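Local atomic coordinates of insect group II chitinase (Ostrinia furnacalis, PDB entry 5Y2C), a protein that probably hydrolyses the beta-1,4 links of chitin as a family 18 glycoside hydrolase, and here holds a chitin oligosaccharide in its substrate cleft. Residues 3-8 / 368-373. Residues are numbered along the deposited sequence; the frame is centred on the assembly and turned at random.
Sequences FKVVCY and HVLRGK. With NAG (2-acetamido-2-deoxy-beta-D-glucopyranose), chain C.
F3 and L370 bring the backbones nearest, with F3 CA 5.9 Å from L370 CA, where F3, just ahead of strand 4-10, meets the C-terminal end of helix 361-371. Their side chains cross at about a right angle: F3 CB packs on L370 CB at 3.8 Å, and L370 CD2 sits over one face of the phenyl ring, toward its rim. L370 CG lies anti to its own carbonyl carbon (chi1 -61°), and from there the fork sends CD2 to the ring and CD1 to V5 CG2, 4.1 Å away. A water links the backbones, accepting from F3 N at 2.9 Å and donating to L370 O at 2.8 Å. In this TIM barrel, strand 4-10 runs parallel to strands 34-42 and 339-343, and helix 361-371, the last of the chain, packs against the outside of the barrel. Farther along the strand, Y8 belongs to the sugar pocket; Y8 CE2 comes within 3.7 Å of the acetamide methyl C8 of NAG, and Y8 OH hydrogen-bonds D121. The partly exposed R371 lays CD on V5 CG2 at 3.6 Å. A bend at chi3 (72°) turns the guanidinium, whose NH1 hydrogen-bonds N367 OD1 and E30 O, while K373 CE lies over its centre.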
loop_
_atom_site.group_PDB
_atom_site.type_symbol
_atom_site.label_atom_id
_atom_site.label_comp_id
_atom_site.label_asym_id
_atom_site.label_seq_id
_atom_site.Cartn_x
_atom_site.Cartn_y
_atom_site.Cartn_z
ATOM N N PHE A 3 -17.872 -2.639 3.773
ATOM C CA PHE A 3 -16.631 -2.256 3.113
ATOM C C PHE A 3 -15.543 -2.104 4.162
ATOM O O PHE A 3 -15.774 -1.541 5.240
ATOM C CB PHE A 3 -16.773 -0.947 2.301
ATOM C CG PHE A 3 -17.724 -1.057 1.132
ATOM C CD1 PHE A 3 -17.368 -1.769 -0.014
ATOM C CD2 PHE A 3 -18.978 -0.469 1.182
ATOM C CE1 PHE A 3 -18.248 -1.893 -1.080
ATOM C CE2 PHE A 3 -19.855 -0.591 0.116
ATOM C CZ PHE A 3 -19.487 -1.300 -1.013
ATOM N N LYS A 4 -14.369 -2.635 3.854
ATOM C CA LYS A 4 -13.205 -2.500 4.716
ATOM C C LYS A 4 -12.416 -1.247 4.348
ATOM O O LYS A 4 -12.397 -0.817 3.191
ATOM C CB LYS A 4 -12.301 -3.735 4.599
ATOM C CG LYS A 4 -12.915 -5.027 5.108
ATOM C CD LYS A 4 -11.990 -6.211 4.805
ATOM C CE LYS A 4 -12.507 -7.487 5.454
ATOM N NZ LYS A 4 -13.694 -7.997 4.747
ATOM N N VAL A 5 -11.781 -0.650 5.356
ATOM C CA VAL A 5 -10.776 0.388 5.159
ATOM C C VAL A 5 -9.519 -0.120 5.857
ATOM O O VAL A 5 -9.400 -0.021 7.083
ATOM C CB VAL A 5 -11.215 1.756 5.697
ATOM C CG1 VAL A 5 -10.096 2.780 5.517
ATOM C CG2 VAL A 5 -12.482 2.235 5.000
ATOM N N VAL A 6 -8.590 -0.688 5.080
ATOM C CA VAL A 6 -7.378 -1.314 5.601
ATOM C C VAL A 6 -6.275 -0.261 5.632
ATOM O O VAL A 6 -5.866 0.253 4.587
ATOM C CB VAL A 6 -6.961 -2.525 4.744
ATOM C CG1 VAL A 6 -5.669 -3.137 5.252
ATOM C CG2 VAL A 6 -8.070 -3.589 4.682
ATOM N N CYS A 7 -5.801 0.067 6.829
ATOM C CA CYS A 7 -4.818 1.120 7.030
ATOM C C CYS A 7 -3.470 0.507 7.329
ATOM O O CYS A 7 -3.354 -0.307 8.250
ATOM C CB CYS A 7 -5.210 2.028 8.191
ATOM S SG CYS A 7 -6.803 2.851 8.061
ATOM N N TYR A 8 -2.449 0.916 6.579
ATOM C CA TYR A 8 -1.090 0.494 6.866
ATOM C C TYR A 8 -0.458 1.515 7.805
ATOM O O TYR A 8 -0.423 2.715 7.504
ATOM C CB TYR A 8 -0.298 0.337 5.573
ATOM C CG TYR A 8 -0.571 -0.998 4.922
ATOM C CD1 TYR A 8 -1.622 -1.158 4.028
ATOM C CD2 TYR A 8 0.189 -2.117 5.241
ATOM C CE1 TYR A 8 -1.877 -2.385 3.446
ATOM C CE2 TYR A 8 -0.065 -3.335 4.671
ATOM C CZ TYR A 8 -1.092 -3.466 3.776
ATOM O OH TYR A 8 -1.334 -4.691 3.214
ATOM N N HIS A 368 -15.567 8.398 4.350
ATOM C CA HIS A 368 -16.825 9.029 3.994
ATOM C C HIS A 368 -17.567 8.223 2.937
ATOM O O HIS A 368 -18.771 7.969 3.068
ATOM C CB HIS A 368 -16.541 10.450 3.504
ATOM C CG HIS A 368 -17.721 11.129 2.890
ATOM N ND1 HIS A 368 -18.850 11.456 3.604
ATOM C CD2 HIS A 368 -17.945 11.543 1.622
ATOM C CE1 HIS A 368 -19.717 12.047 2.802
ATOM N NE2 HIS A 368 -19.190 12.111 1.593
ATOM N N VAL A 369 -16.851 7.756 1.915
ATOM C CA VAL A 369 -17.497 7.058 0.809
ATOM C C VAL A 369 -17.880 5.640 1.213
ATOM O O VAL A 369 -18.971 5.164 0.885
ATOM C CB VAL A 369 -16.576 7.051 -0.422
ATOM C CG1 VAL A 369 -17.160 6.150 -1.499
ATOM C CG2 VAL A 369 -16.347 8.454 -0.926
ATOM N N LEU A 370 -16.992 4.935 1.907
ATOM C CA LEU A 370 -17.209 3.521 2.163
ATOM C C LEU A 370 -17.942 3.243 3.463
ATOM O O LEU A 370 -18.577 2.184 3.576
ATOM C CB LEU A 370 -15.878 2.775 2.185
ATOM C CG LEU A 370 -15.076 2.824 0.888
ATOM C CD1 LEU A 370 -13.762 2.080 1.057
ATOM C CD2 LEU A 370 -15.892 2.280 -0.300
ATOM N N ARG A 371 -17.873 4.152 4.449
ATOM C CA ARG A 371 -18.448 3.890 5.760
ATOM C C ARG A 371 -19.433 4.957 6.243
ATOM O O ARG A 371 -19.939 4.844 7.367
ATOM C CB ARG A 371 -17.326 3.682 6.789
ATOM C CG ARG A 371 -16.403 2.519 6.407
ATOM C CD ARG A 371 -15.221 2.439 7.333
ATOM N NE ARG A 371 -15.572 1.963 8.664
ATOM C CZ ARG A 371 -14.931 2.313 9.777
ATOM N NH1 ARG A 371 -13.934 3.173 9.729
ATOM N NH2 ARG A 371 -15.307 1.812 10.936
ATOM N N GLY A 372 -19.734 5.967 5.430
ATOM C CA GLY A 372 -20.747 6.949 5.755
ATOM C C GLY A 372 -20.376 8.010 6.767
ATOM O O GLY A 372 -21.266 8.648 7.338
ATOM N N LYS A 373 -19.087 8.242 7.007
ATOM C CA LYS A 373 -18.690 9.282 7.938
ATOM C C LYS A 373 -18.996 10.617 7.277
ATOM O O LYS A 373 -18.538 10.873 6.163
ATOM C CB LYS A 373 -17.207 9.177 8.257
ATOM C CG LYS A 373 -16.705 7.744 8.613
ATOM C CD LYS A 373 -16.710 7.369 10.104
ATOM C CE LYS A 373 -17.064 5.887 10.340
ATOM N NZ LYS A 373 -16.943 5.514 11.800
HETATM C C1 NAG C . 4.625 -1.483 -1.586
HETATM C C2 NAG C . 4.913 -1.966 -0.182
HETATM C C3 NAG C . 5.765 -0.998 0.632
HETATM C C4 NAG C . 6.138 0.315 -0.036
HETATM C C5 NAG C . 4.861 0.819 -0.675
HETATM C C6 NAG C . 5.003 2.083 -1.465
HETATM C C7 NAG C . 3.385 -3.436 0.943
HETATM C C8 NAG C . 2.075 -3.501 1.607
HETATM N N2 NAG C . 3.724 -2.259 0.554
HETATM O O3 NAG C . 6.903 -1.688 1.038
HETATM O O4 NAG C . 6.620 1.216 0.877
HETATM O O5 NAG C . 4.263 -0.150 -1.518
HETATM O O6 NAG C . 6.045 2.000 -2.365
HETATM O O7 NAG C . 4.050 -4.382 0.809
HETATM O O HOH W 1 -19.062 -0.257 4.937
#